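Local coordinates for protein precorrin-8x Methyl Mutase (Thermus thermophilus, PDB 1V9C) that probably catalyses the methyl migration that turns precorrin-8X into hydrogenobyrinate, a step in the biosynthesis of adenosylcobalamin, at residues P27-V32 with T49-G54; V33-H38 with L197-R202; A58-I63 with R202-G207; R171-M174 with P179-V182. All coordinates share one frame; numbering follows the deposited sequence.

Interactions 3 and 4 are apolar and buried, while interactions 1 and 2 are only partly so. Interaction 1 (27-32 with 49-54) lays the lead-in and first turn of helix 30-40 against edge strand 49-51, a carboxylate side chain resting over a phenyl ring. Interaction 2 (33-38 with 197-202) uses the next turns of the same helix against helix 190-205, and its chemistry is charged: arginines and a histidine hold two sulfates. Interaction 3 (58-63 with 202-207) joins the C-terminal end of helix 190-205 to helix 55-65; its segment overlaps that of interaction 2 at R202, whose charged end belongs to the sulfate site. Interaction 4 (171-174 with 179-182) packs L173 and M174 of helix 166-174 on strand 180-183, neighbour of 49-51.

Interaction 1 of 4, residues P27-V32 with T49-G54; sequences PLEWPV and TRFSQG
E29 lies flat over the phenyl ring of F51. Its CG stands above the ring centre, 3.8 Å from the centroid and only 12° off the ring normal, a CH-pi contact made over the face. The two side chains run past one another in opposite directions, so that the base of E29 lies over the outer end of the ring and its carboxylate over the root of F51. E29 CB is 3.9 Å from F51 CZ, while E29 OE1 comes within 3.6 Å of F51 CB. Carboxylate and ring planes are 9° apart and therefore stacked; the chain of E29 is extended beyond CG, and chi2 of 168° carries the acid across the ring. The other carboxylate oxygen, OE2, accepts a hydrogen bond from the backbone N of S26, just before the segment.

In the doubly wound alpha/beta fold this ring reaches from edge strand 49-51 to the residues leading into helix 30-40, which flanks the sheet. V32 approaches F51 differently, at the ring edge and near its plane, with V32 CG1 3.9 Å from F51 CZ. F51 CZ also lies 3.6 Å from the backbone O of E29, the oxygen that accepts V32 N in a 3.0 Å bond within the segment. V56 of helix 55-65 touches both E29 and F51, and V33 of helix 30-40 adds a further contact to the ring.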
loop_
_atom_site.group_PDB
_atom_site.type_symbol
_atom_site.label_atom_id
_atom_site.label_comp_id
_atom_site.label_asym_id
_atom_site.label_seq_id
_atom_site.Cartn_x
_atom_site.Cartn_y
_atom_site.Cartn_z
ATOM N N PRO B 27 -8.712 15.028 19.773
ATOM C CA PRO B 27 -7.829 14.086 20.467
ATOM C C PRO B 27 -7.937 12.668 19.912
ATOM O O PRO B 27 -6.967 11.914 19.924
ATOM C CB PRO B 27 -8.303 14.178 21.915
ATOM C CG PRO B 27 -8.767 15.606 22.019
ATOM C CD PRO B 27 -9.552 15.756 20.743
ATOM N N LEU B 28 -9.121 12.309 19.435
ATOM C CA LEU B 28 -9.346 10.979 18.878
ATOM C C LEU B 28 -8.986 10.904 17.409
ATOM O O LEU B 28 -8.652 9.844 16.901
ATOM C CB LEU B 28 -10.807 10.577 19.020
ATOM C CG LEU B 28 -11.297 10.144 20.387
ATOM C CD1 LEU B 28 -12.798 9.918 20.290
ATOM C CD2 LEU B 28 -10.580 8.883 20.838
ATOM N N GLU B 29 -9.062 12.037 16.729
ATOM C CA GLU B 29 -8.769 12.083 15.314
ATOM C C GLU B 29 -7.282 12.113 15.011
ATOM O O GLU B 29 -6.833 11.507 14.040
ATOM C CB GLU B 29 -9.429 13.308 14.690
ATOM C CG GLU B 29 -10.948 13.275 14.668
ATOM C CD GLU B 29 -11.547 14.629 14.314
ATOM O OE1 GLU B 29 -12.786 14.721 14.164
ATOM O OE2 GLU B 29 -10.776 15.606 14.192
ATOM N N TRP B 30 -6.520 12.818 15.837
ATOM C CA TRP B 30 -5.094 12.939 15.601
ATOM C C TRP B 30 -4.327 11.627 15.434
ATOM O O TRP B 30 -3.620 11.467 14.454
ATOM C CB TRP B 30 -4.420 13.778 16.691
ATOM C CG TRP B 30 -2.954 14.033 16.384
ATOM C CD1 TRP B 30 -1.880 13.728 17.181
ATOM C CD2 TRP B 30 -2.409 14.554 15.163
ATOM N NE1 TRP B 30 -0.701 14.017 16.523
ATOM C CE2 TRP B 30 -0.997 14.524 15.285
ATOM C CE3 TRP B 30 -2.972 15.036 13.980
ATOM C CZ2 TRP B 30 -0.145 14.961 14.263
ATOM C CZ3 TRP B 30 -2.116 15.474 12.954
ATOM C CH2 TRP B 30 -0.720 15.430 13.107
ATOM N N PRO B 31 -4.473 10.675 16.374
ATOM C CA PRO B 31 -3.756 9.403 16.267
ATOM C C PRO B 31 -3.967 8.730 14.917
ATOM O O PRO B 31 -3.129 7.970 14.455
ATOM C CB PRO B 31 -4.328 8.580 17.417
ATOM C CG PRO B 31 -4.748 9.617 18.409
ATOM C CD PRO B 31 -5.396 10.643 17.517
ATOM N N VAL B 32 -5.097 9.014 14.282
ATOM C CA VAL B 32 -5.377 8.421 12.985
ATOM C C VAL B 32 -4.559 9.113 11.900
ATOM O O VAL B 32 -3.949 8.456 11.055
ATOM C CB VAL B 32 -6.881 8.529 12.664
ATOM C CG1 VAL B 32 -7.159 8.097 11.235
ATOM C CG2 VAL B 32 -7.668 7.680 13.655
ATOM N N THR B 49 -6.802 15.100 5.275
ATOM C CA THR B 49 -7.675 14.206 6.009
ATOM C C THR B 49 -8.831 14.888 6.713
ATOM O O THR B 49 -8.634 15.786 7.523
ATOM C CB THR B 49 -6.868 13.380 7.016
ATOM O OG1 THR B 49 -5.801 12.723 6.326
ATOM C CG2 THR B 49 -7.749 12.343 7.672
ATOM N N ARG B 50 -10.038 14.431 6.408
ATOM C CA ARG B 50 -11.242 14.996 6.992
ATOM C C ARG B 50 -12.121 13.926 7.625
ATOM O O ARG B 50 -12.310 12.841 7.068
ATOM C CB ARG B 50 -12.027 15.751 5.914
ATOM C CG ARG B 50 -13.044 16.719 6.477
ATOM C CD ARG B 50 -13.134 17.972 5.624
ATOM N NE ARG B 50 -14.427 18.103 4.959
ATOM C CZ ARG B 50 -14.746 19.109 4.153
ATOM N NH1 ARG B 50 -13.862 20.071 3.916
ATOM N NH2 ARG B 50 -15.945 19.158 3.586
ATOM N N PHE B 51 -12.652 14.229 8.803
ATOM C CA PHE B 51 -13.511 13.283 9.501
ATOM C C PHE B 51 -14.950 13.779 9.564
ATOM O O PHE B 51 -15.212 14.965 9.422
ATOM C CB PHE B 51 -13.019 13.069 10.932
ATOM C CG PHE B 51 -11.635 12.526 11.026
ATOM C CD1 PHE B 51 -10.539 13.331 10.751
ATOM C CD2 PHE B 51 -11.422 11.199 11.399
ATOM C CE1 PHE B 51 -9.249 12.825 10.850
ATOM C CE2 PHE B 51 -10.133 10.685 11.498
ATOM C CZ PHE B 51 -9.047 11.502 11.224
ATOM N N SER B 52 -15.883 12.865 9.767
ATOM C CA SER B 52 -17.273 13.265 9.909
ATOM C C SER B 52 -17.512 13.207 11.409
ATOM O O SER B 52 -16.772 12.532 12.136
ATOM C CB SER B 52 -18.214 12.290 9.209
ATOM O OG SER B 52 -18.343 11.086 9.946
ATOM N N GLN B 53 -18.536 13.915 11.869
ATOM C CA GLN B 53 -18.890 13.947 13.282
ATOM C C GLN B 53 -19.092 12.531 13.824
ATOM O O GLN B 53 -19.856 11.749 13.256
ATOM C CB GLN B 53 -20.173 14.762 13.455
ATOM C CG GLN B 53 -20.618 14.969 14.890
ATOM C CD GLN B 53 -21.901 15.772 14.969
ATOM O OE1 GLN B 53 -21.966 16.909 14.491
ATOM N NE2 GLN B 53 -22.934 15.184 15.568
ATOM N N GLY B 54 -18.392 12.205 14.907
ATOM C CA GLY B 54 -18.506 10.885 15.517
ATOM C C GLY B 54 -17.871 9.698 14.795
ATOM O O GLY B 54 -18.060 8.557 15.216
#

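Interaction 2 of 4, residues V33-H38 with L197-R202; sequences VRRMIH and LHALIR. With SO4 (sulfate ion), chain F; SO4 (sulfate ion), chain E.
R35 reaches across to H198 and A199 and places its guanidinium between two sulfate ions. With CG anti to the backbone N (chi1 -169°) and a bend at chi2, its chain runs toward helix 190-205. H198 CB sits over one face of the guanidinium, 3.7 Å from R35 NE, while A199 CB touches the aliphatic part at R35 CD (3.9 Å). Both sulfates lie at the guanidinium edge. One, chain E, is gripped by two nearly straight bonds, R35 NE to O3 (2.8 Å) and R35 NH2 to O2 (2.7 Å). H198 ND1 adds a third to its O1 (3.0 Å). The other, chain F, receives R35 NH1 at O3 and R35 NH2 at O1; R202 NH1 gives a second bond to the same O3, 2.8 Å long and bent to 136°.

Further out, H198 is held at NE2 by the backbone N of N81, which fixes the ring so that ND1 faces the sulfate. The two helices run roughly antiparallel at 139°, their axes 9.1 Å apart at closest. The sulfates probably come from the crystallisation liquor, but this basic cluster is consistent with an anion-binding pocket for a substrate rich in carboxylates.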
loop_
_atom_site.group_PDB
_atom_site.type_symbol
_atom_site.label_atom_id
_atom_site.label_comp_id
_atom_site.label_asym_id
_atom_site.label_seq_id
_atom_site.Cartn_x
_atom_site.Cartn_y
_atom_site.Cartn_z
ATOM N N VAL B 33 -4.529 10.443 11.944
ATOM C CA VAL B 33 -3.811 11.219 10.938
ATOM C C VAL B 33 -2.309 11.013 11.046
ATOM O O VAL B 33 -1.616 10.948 10.035
ATOM C CB VAL B 33 -4.128 12.736 11.044
ATOM C CG1 VAL B 33 -3.413 13.492 9.948
ATOM C CG2 VAL B 33 -5.645 12.974 10.920
ATOM N N ARG B 34 -1.832 10.912 12.281
ATOM C CA ARG B 34 -0.427 10.695 12.579
ATOM C C ARG B 34 0.012 9.387 11.926
ATOM O O ARG B 34 1.018 9.340 11.225
ATOM C CB ARG B 34 -0.230 10.602 14.098
ATOM C CG ARG B 34 1.210 10.393 14.538
ATOM C CD ARG B 34 1.287 9.719 15.905
ATOM N NE ARG B 34 0.878 10.567 17.019
ATOM C CZ ARG B 34 0.160 10.138 18.056
ATOM N NH1 ARG B 34 -0.236 8.871 18.111
ATOM N NH2 ARG B 34 -0.141 10.965 19.051
ATOM N N ARG B 35 -0.768 8.331 12.158
ATOM C CA ARG B 35 -0.481 7.013 11.612
ATOM C C ARG B 35 -0.454 7.019 10.084
ATOM O O ARG B 35 0.398 6.402 9.465
ATOM C CB ARG B 35 -1.515 6.010 12.121
ATOM C CG ARG B 35 -1.139 4.595 11.830
ATOM C CD ARG B 35 -1.149 3.790 13.093
ATOM N NE ARG B 35 -0.441 2.527 12.928
ATOM C CZ ARG B 35 -0.154 1.707 13.932
ATOM N NH1 ARG B 35 -0.517 2.019 15.169
ATOM N NH2 ARG B 35 0.504 0.586 13.701
ATOM N N MET B 36 -1.380 7.751 9.478
ATOM C CA MET B 36 -1.433 7.823 8.032
ATOM C C MET B 36 -0.198 8.530 7.472
ATOM O O MET B 36 0.288 8.160 6.403
ATOM C CB MET B 36 -2.705 8.551 7.596
ATOM C CG MET B 36 -3.962 7.885 8.095
ATOM S SD MET B 36 -5.464 8.857 7.943
ATOM C CE MET B 36 -5.525 9.123 6.194
ATOM N N ILE B 37 0.295 9.543 8.198
ATOM C CA ILE B 37 1.481 10.311 7.785
ATOM C C ILE B 37 2.723 9.437 8.010
ATOM O O ILE B 37 3.627 9.399 7.200
ATOM C CB ILE B 37 1.641 11.618 8.628
ATOM C CG1 ILE B 37 0.459 12.561 8.358
ATOM C CG2 ILE B 37 2.974 12.280 8.306
ATOM C CD1 ILE B 37 0.551 13.909 9.042
ATOM N N HIS B 38 2.744 8.741 9.138
ATOM C CA HIS B 38 3.840 7.852 9.453
ATOM C C HIS B 38 3.983 6.809 8.335
ATOM O O HIS B 38 5.079 6.551 7.852
ATOM C CB HIS B 38 3.571 7.166 10.779
ATOM C CG HIS B 38 4.628 6.182 11.165
ATOM N ND1 HIS B 38 4.461 4.821 11.034
ATOM C CD2 HIS B 38 5.879 6.365 11.654
ATOM C CE1 HIS B 38 5.563 4.207 11.425
ATOM N NE2 HIS B 38 6.439 5.121 11.804
ATOM N N LEU B 197 -6.954 1.991 9.859
ATOM C CA LEU B 197 -7.549 0.870 10.587
ATOM C C LEU B 197 -6.639 0.498 11.760
ATOM O O LEU B 197 -7.111 0.344 12.877
ATOM C CB LEU B 197 -7.756 -0.341 9.659
ATOM C CG LEU B 197 -8.929 -0.158 8.681
ATOM C CD1 LEU B 197 -8.945 -1.199 7.572
ATOM C CD2 LEU B 197 -10.207 -0.243 9.497
ATOM N N HIS B 198 -5.332 0.369 11.522
ATOM C CA HIS B 198 -4.445 0.040 12.625
ATOM C C HIS B 198 -4.568 1.081 13.731
ATOM O O HIS B 198 -4.555 0.742 14.908
ATOM C CB HIS B 198 -3.004 -0.079 12.139
ATOM C CG HIS B 198 -2.708 -1.387 11.470
ATOM N ND1 HIS B 198 -1.730 -1.534 10.510
ATOM C CD2 HIS B 198 -3.270 -2.611 11.620
ATOM C CE1 HIS B 198 -1.704 -2.785 10.092
ATOM N NE2 HIS B 198 -2.631 -3.460 10.748
ATOM N N ALA B 199 -4.730 2.344 13.357
ATOM C CA ALA B 199 -4.860 3.394 14.357
ATOM C C ALA B 199 -6.151 3.206 15.135
ATOM O O ALA B 199 -6.180 3.409 16.342
ATOM C CB ALA B 199 -4.844 4.763 13.699
ATOM N N LEU B 200 -7.217 2.814 14.445
ATOM C CA LEU B 200 -8.498 2.616 15.113
ATOM C C LEU B 200 -8.427 1.472 16.096
ATOM O O LEU B 200 -8.928 1.584 17.210
ATOM C CB LEU B 200 -9.615 2.378 14.094
ATOM C CG LEU B 200 -9.947 3.657 13.314
ATOM C CD1 LEU B 200 -11.029 3.399 12.275
ATOM C CD2 LEU B 200 -10.365 4.726 14.299
ATOM N N ILE B 201 -7.794 0.376 15.687
ATOM C CA ILE B 201 -7.654 -0.772 16.557
ATOM C C ILE B 201 -6.857 -0.432 17.813
ATOM O O ILE B 201 -7.267 -0.783 18.919
ATOM C CB ILE B 201 -6.967 -1.937 15.839
ATOM C CG1 ILE B 201 -7.921 -2.535 14.801
ATOM C CG2 ILE B 201 -6.531 -2.985 16.852
ATOM C CD1 ILE B 201 -7.327 -3.689 13.993
ATOM N N ARG B 202 -5.724 0.247 17.642
ATOM C CA ARG B 202 -4.884 0.617 18.782
ATOM C C ARG B 202 -5.620 1.535 19.763
ATOM O O ARG B 202 -5.460 1.404 20.967
ATOM C CB ARG B 202 -3.608 1.308 18.304
ATOM C CG ARG B 202 -2.704 1.802 19.426
ATOM C CD ARG B 202 -2.099 0.638 20.189
ATOM N NE ARG B 202 -1.220 1.078 21.271
ATOM C CZ ARG B 202 -0.108 1.793 21.104
ATOM N NH1 ARG B 202 0.284 2.164 19.892
ATOM N NH2 ARG B 202 0.617 2.138 22.159
HETATM S S SO4 F . 0.354 -0.688 17.249
HETATM O O1 SO4 F . -0.235 -1.079 15.960
HETATM O O2 SO4 F . -0.126 -1.587 18.315
HETATM O O3 SO4 F . -0.024 0.702 17.555
HETATM O O4 SO4 F . 1.822 -0.774 17.161
HETATM S S SO4 E . 1.031 0.830 9.924
HETATM O O1 SO4 E . 0.419 -0.103 8.958
HETATM O O2 SO4 E . 1.409 0.120 11.155
HETATM O O3 SO4 E . 0.053 1.870 10.265
HETATM O O4 SO4 E . 2.230 1.439 9.318
#

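Interaction 3 of 4, residues A58-I63 with R202-G207; sequences AGLKAI and RLAADG. With SO4 (sulfate ion), chain F.
L60 points from helix 55-65 at the last turn of helix 190-205. Its CB faces A204 CB at 4.3 Å, where the two backbones come close: the CA atoms of L60 and A204 are 5.0 Å apart. From CB the chain leads through CG, set anti to the carbonyl carbon (chi1 -47°), and sends its CD2 branch onto the other helix. There L60 CD2 meets L203 CB at 3.9 Å, the two leucine side chains crossing at a slant, and it also rests 4.1 Å from the backbone N of A204. One turn on, I63 adds a second contact to A204, bringing its CG2 branch to A204 CB at 3.8 Å. The small methyl of A204 thus takes contacts from both L60 and I63.

The helix ends directly beyond this patch in a Schellman motif: G207, with positive phi, is its C-prime residue, and G207 N bonds to A204 O at 2.7 Å. R202 points away from helix 55-65, and its NE forms a 3.2 Å salt bridge with D206 OD2. L200, a turn earlier on helix 190-205, touches both L60 and I63. F88 of helix 82-88 packs against I63 and A204, and I63 also reaches I130 on strand 130-133.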
loop_
_atom_site.group_PDB
_atom_site.type_symbol
_atom_site.label_atom_id
_atom_site.label_comp_id
_atom_site.label_asym_id
_atom_site.label_seq_id
_atom_site.Cartn_x
_atom_site.Cartn_y
_atom_site.Cartn_z
ATOM N N ALA B 58 -17.349 5.970 16.277
ATOM C CA ALA B 58 -18.145 4.972 15.572
ATOM C C ALA B 58 -17.230 3.807 15.185
ATOM O O ALA B 58 -17.649 2.651 15.155
ATOM C CB ALA B 58 -18.771 5.592 14.331
ATOM N N GLY B 59 -15.973 4.129 14.892
ATOM C CA GLY B 59 -15.021 3.104 14.516
ATOM C C GLY B 59 -14.591 2.224 15.673
ATOM O O GLY B 59 -14.552 1.003 15.543
ATOM N N LEU B 60 -14.265 2.832 16.808
ATOM C CA LEU B 60 -13.841 2.060 17.980
ATOM C C LEU B 60 -14.949 1.105 18.408
ATOM O O LEU B 60 -14.715 -0.084 18.655
ATOM C CB LEU B 60 -13.503 2.996 19.144
ATOM C CG LEU B 60 -12.613 4.205 18.833
ATOM C CD1 LEU B 60 -12.057 4.750 20.121
ATOM C CD2 LEU B 60 -11.478 3.799 17.904
ATOM N N LYS B 61 -16.155 1.651 18.501
ATOM C CA LYS B 61 -17.333 0.890 18.881
ATOM C C LYS B 61 -17.486 -0.342 17.985
ATOM O O LYS B 61 -17.687 -1.454 18.477
ATOM C CB LYS B 61 -18.566 1.796 18.782
ATOM C CG LYS B 61 -19.878 1.093 18.462
ATOM C CD LYS B 61 -20.454 0.314 19.642
ATOM C CE LYS B 61 -21.814 -0.278 19.268
ATOM N NZ LYS B 61 -22.506 -0.921 20.418
ATOM N N ALA B 62 -17.377 -0.147 16.674
ATOM C CA ALA B 62 -17.510 -1.264 15.747
ATOM C C ALA B 62 -16.362 -2.242 15.954
ATOM O O ALA B 62 -16.556 -3.460 15.984
ATOM C CB ALA B 62 -17.521 -0.758 14.322
ATOM N N ILE B 63 -15.157 -1.707 16.097
ATOM C CA ILE B 63 -13.997 -2.557 16.314
ATOM C C ILE B 63 -14.254 -3.474 17.510
ATOM O O ILE B 63 -14.088 -4.688 17.424
ATOM C CB ILE B 63 -12.743 -1.714 16.586
ATOM C CG1 ILE B 63 -12.321 -0.985 15.315
ATOM C CG2 ILE B 63 -11.628 -2.588 17.075
ATOM C CD1 ILE B 63 -11.311 0.093 15.569
ATOM N N ARG B 202 -5.724 0.247 17.642
ATOM C CA ARG B 202 -4.884 0.617 18.782
ATOM C C ARG B 202 -5.620 1.535 19.763
ATOM O O ARG B 202 -5.460 1.404 20.967
ATOM C CB ARG B 202 -3.608 1.308 18.304
ATOM C CG ARG B 202 -2.704 1.802 19.426
ATOM C CD ARG B 202 -2.099 0.638 20.189
ATOM N NE ARG B 202 -1.220 1.078 21.271
ATOM C CZ ARG B 202 -0.108 1.793 21.104
ATOM N NH1 ARG B 202 0.284 2.164 19.892
ATOM N NH2 ARG B 202 0.617 2.138 22.159
ATOM N N LEU B 203 -6.412 2.470 19.243
ATOM C CA LEU B 203 -7.167 3.388 20.094
ATOM C C LEU B 203 -8.209 2.592 20.860
ATOM O O LEU B 203 -8.456 2.843 22.031
ATOM C CB LEU B 203 -7.882 4.455 19.254
ATOM C CG LEU B 203 -7.188 5.778 18.939
ATOM C CD1 LEU B 203 -7.989 6.535 17.884
ATOM C CD2 LEU B 203 -7.058 6.600 20.208
ATOM N N ALA B 204 -8.819 1.631 20.181
ATOM C CA ALA B 204 -9.841 0.804 20.785
ATOM C C ALA B 204 -9.229 -0.050 21.880
ATOM O O ALA B 204 -9.759 -0.127 22.987
ATOM C CB ALA B 204 -10.471 -0.065 19.732
ATOM N N ALA B 205 -8.111 -0.696 21.562
ATOM C CA ALA B 205 -7.414 -1.540 22.520
ATOM C C ALA B 205 -7.099 -0.735 23.782
ATOM O O ALA B 205 -7.187 -1.242 24.899
ATOM C CB ALA B 205 -6.131 -2.068 21.900
ATOM N N ASP B 206 -6.739 0.526 23.586
ATOM C CA ASP B 206 -6.412 1.427 24.684
ATOM C C ASP B 206 -7.665 2.153 25.186
ATOM O O ASP B 206 -7.586 3.225 25.792
ATOM C CB ASP B 206 -5.355 2.439 24.224
ATOM C CG ASP B 206 -4.043 1.768 23.828
ATOM O OD1 ASP B 206 -3.952 0.524 23.955
ATOM O OD2 ASP B 206 -3.104 2.476 23.393
ATOM N N GLY B 207 -8.818 1.550 24.921
ATOM C CA GLY B 207 -10.080 2.119 25.346
ATOM C C GLY B 207 -10.269 3.594 25.055
ATOM O O GLY B 207 -10.723 4.340 25.918
HETATM S S SO4 F . 0.354 -0.688 17.249
HETATM O O1 SO4 F . -0.235 -1.079 15.960
HETATM O O2 SO4 F . -0.126 -1.587 18.315
HETATM O O3 SO4 F . -0.024 0.702 17.555
HETATM O O4 SO4 F . 1.822 -0.774 17.161
#

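Interaction 4 of 4, residues R171-M174 with P179-V182; sequences RALM and PWIV
W180 and M174 meet with the methionine chain laid over one face of the indole. M174 CG stands 3.8 Å from the centroid of the W180 six-membered ring, 17° off its normal, a CH-pi contact, and is 3.6 Å from W180 CH2. The two side chains cross at about a right angle. M174 SD is farther away and oblique, 4.9 Å from the centroid of the W180 six-membered ring and 34° off the normal, which makes a Met-aromatic contact. The same face is lined by backbone as well: M174 CA lies 3.5 Å above the W180 plane toward the rim, and L173 O is 3.5 Å from W180 CD1. W180 carries CG between its backbone N and carbonyl carbon (chi1 47°), and in this position the broad face of the indole lies against L173 and M174.

L173, the third main contributor, passes W180 in the opposite direction, its CG 4.0 Å from W180 CB. Its CD2 goes on to V182 CG2, at 3.5 Å a close aliphatic contact. V182 CG2 also receives M174 CG at 3.9 Å, so this one methyl touches both helix residues.

Helix 166-174 and strand 180-183 are consecutive elements of a beta-alpha-beta unit that begins with strand 155-158. L173 also touches V156 on that first strand and L140 on helix 137-147, while backbone bonds tie strand 180-183 to strand 155-158 through I181 and to edge strand 49-51 through V182 and R50.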
loop_
_atom_site.group_PDB
_atom_site.type_symbol
_atom_site.label_atom_id
_atom_site.label_comp_id
_atom_site.label_asym_id
_atom_site.label_seq_id
_atom_site.Cartn_x
_atom_site.Cartn_y
_atom_site.Cartn_z
ATOM N N ARG B 171 -16.930 12.926 -2.753
ATOM C CA ARG B 171 -18.023 13.865 -2.506
ATOM C C ARG B 171 -19.287 13.060 -2.203
ATOM O O ARG B 171 -19.986 13.322 -1.227
ATOM C CB ARG B 171 -18.253 14.751 -3.728
ATOM C CG ARG B 171 -17.923 16.217 -3.499
ATOM C CD ARG B 171 -17.896 16.987 -4.818
ATOM N NE ARG B 171 -16.735 16.635 -5.637
ATOM C CZ ARG B 171 -16.594 16.958 -6.919
ATOM N NH1 ARG B 171 -17.541 17.641 -7.546
ATOM N NH2 ARG B 171 -15.500 16.603 -7.575
ATOM N N ALA B 172 -19.570 12.061 -3.027
ATOM C CA ALA B 172 -20.746 11.235 -2.809
ATOM C C ALA B 172 -20.733 10.626 -1.409
ATOM O O ALA B 172 -21.789 10.279 -0.862
ATOM C CB ALA B 172 -20.807 10.141 -3.838
ATOM N N LEU B 173 -19.543 10.488 -0.827
ATOM C CA LEU B 173 -19.431 9.911 0.509
ATOM C C LEU B 173 -19.561 10.972 1.607
ATOM O O LEU B 173 -20.233 10.763 2.618
ATOM C CB LEU B 173 -18.094 9.178 0.653
ATOM C CG LEU B 173 -17.769 8.627 2.045
ATOM C CD1 LEU B 173 -18.797 7.555 2.420
ATOM C CD2 LEU B 173 -16.362 8.043 2.051
ATOM N N MET B 174 -18.914 12.111 1.398
ATOM C CA MET B 174 -18.938 13.204 2.368
ATOM C C MET B 174 -20.269 13.949 2.519
ATOM O O MET B 174 -20.354 14.909 3.285
ATOM C CB MET B 174 -17.858 14.214 2.028
ATOM C CG MET B 174 -16.459 13.710 2.225
ATOM S SD MET B 174 -15.326 14.993 1.771
ATOM C CE MET B 174 -15.381 14.851 -0.005
ATOM N N PRO B 179 -21.119 7.591 9.138
ATOM C CA PRO B 179 -19.867 8.246 9.513
ATOM C C PRO B 179 -18.753 7.883 8.533
ATOM O O PRO B 179 -18.772 6.819 7.921
ATOM C CB PRO B 179 -19.626 7.739 10.932
ATOM C CG PRO B 179 -20.256 6.400 10.921
ATOM C CD PRO B 179 -21.514 6.577 10.125
ATOM N N TRP B 180 -17.794 8.777 8.359
ATOM C CA TRP B 180 -16.723 8.479 7.431
ATOM C C TRP B 180 -15.443 9.243 7.715
ATOM O O TRP B 180 -15.420 10.169 8.530
ATOM C CB TRP B 180 -17.182 8.798 6.011
ATOM C CG TRP B 180 -17.840 10.149 5.926
ATOM C CD1 TRP B 180 -19.183 10.407 5.902
ATOM C CD2 TRP B 180 -17.187 11.426 5.899
ATOM N NE1 TRP B 180 -19.407 11.763 5.861
ATOM C CE2 TRP B 180 -18.203 12.414 5.857
ATOM C CE3 TRP B 180 -15.847 11.834 5.904
ATOM C CZ2 TRP B 180 -17.917 13.783 5.825
ATOM C CZ3 TRP B 180 -15.563 13.195 5.874
ATOM C CH2 TRP B 180 -16.594 14.154 5.831
ATOM N N ILE B 181 -14.388 8.825 7.024
ATOM C CA ILE B 181 -13.071 9.445 7.095
ATOM C C ILE B 181 -12.610 9.425 5.651
ATOM O O ILE B 181 -12.636 8.379 4.984
ATOM C CB ILE B 181 -12.074 8.654 7.924
ATOM C CG1 ILE B 181 -12.621 8.422 9.334
ATOM C CG2 ILE B 181 -10.746 9.420 7.968
ATOM C CD1 ILE B 181 -11.657 7.709 10.239
ATOM N N VAL B 182 -12.195 10.590 5.174
ATOM C CA VAL B 182 -11.793 10.754 3.802
ATOM C C VAL B 182 -10.453 11.465 3.637
ATOM O O VAL B 182 -10.063 12.267 4.480
ATOM C CB VAL B 182 -12.901 11.563 3.049
ATOM C CG1 VAL B 182 -12.360 12.170 1.785
ATOM C CG2 VAL B 182 -14.067 10.647 2.704
#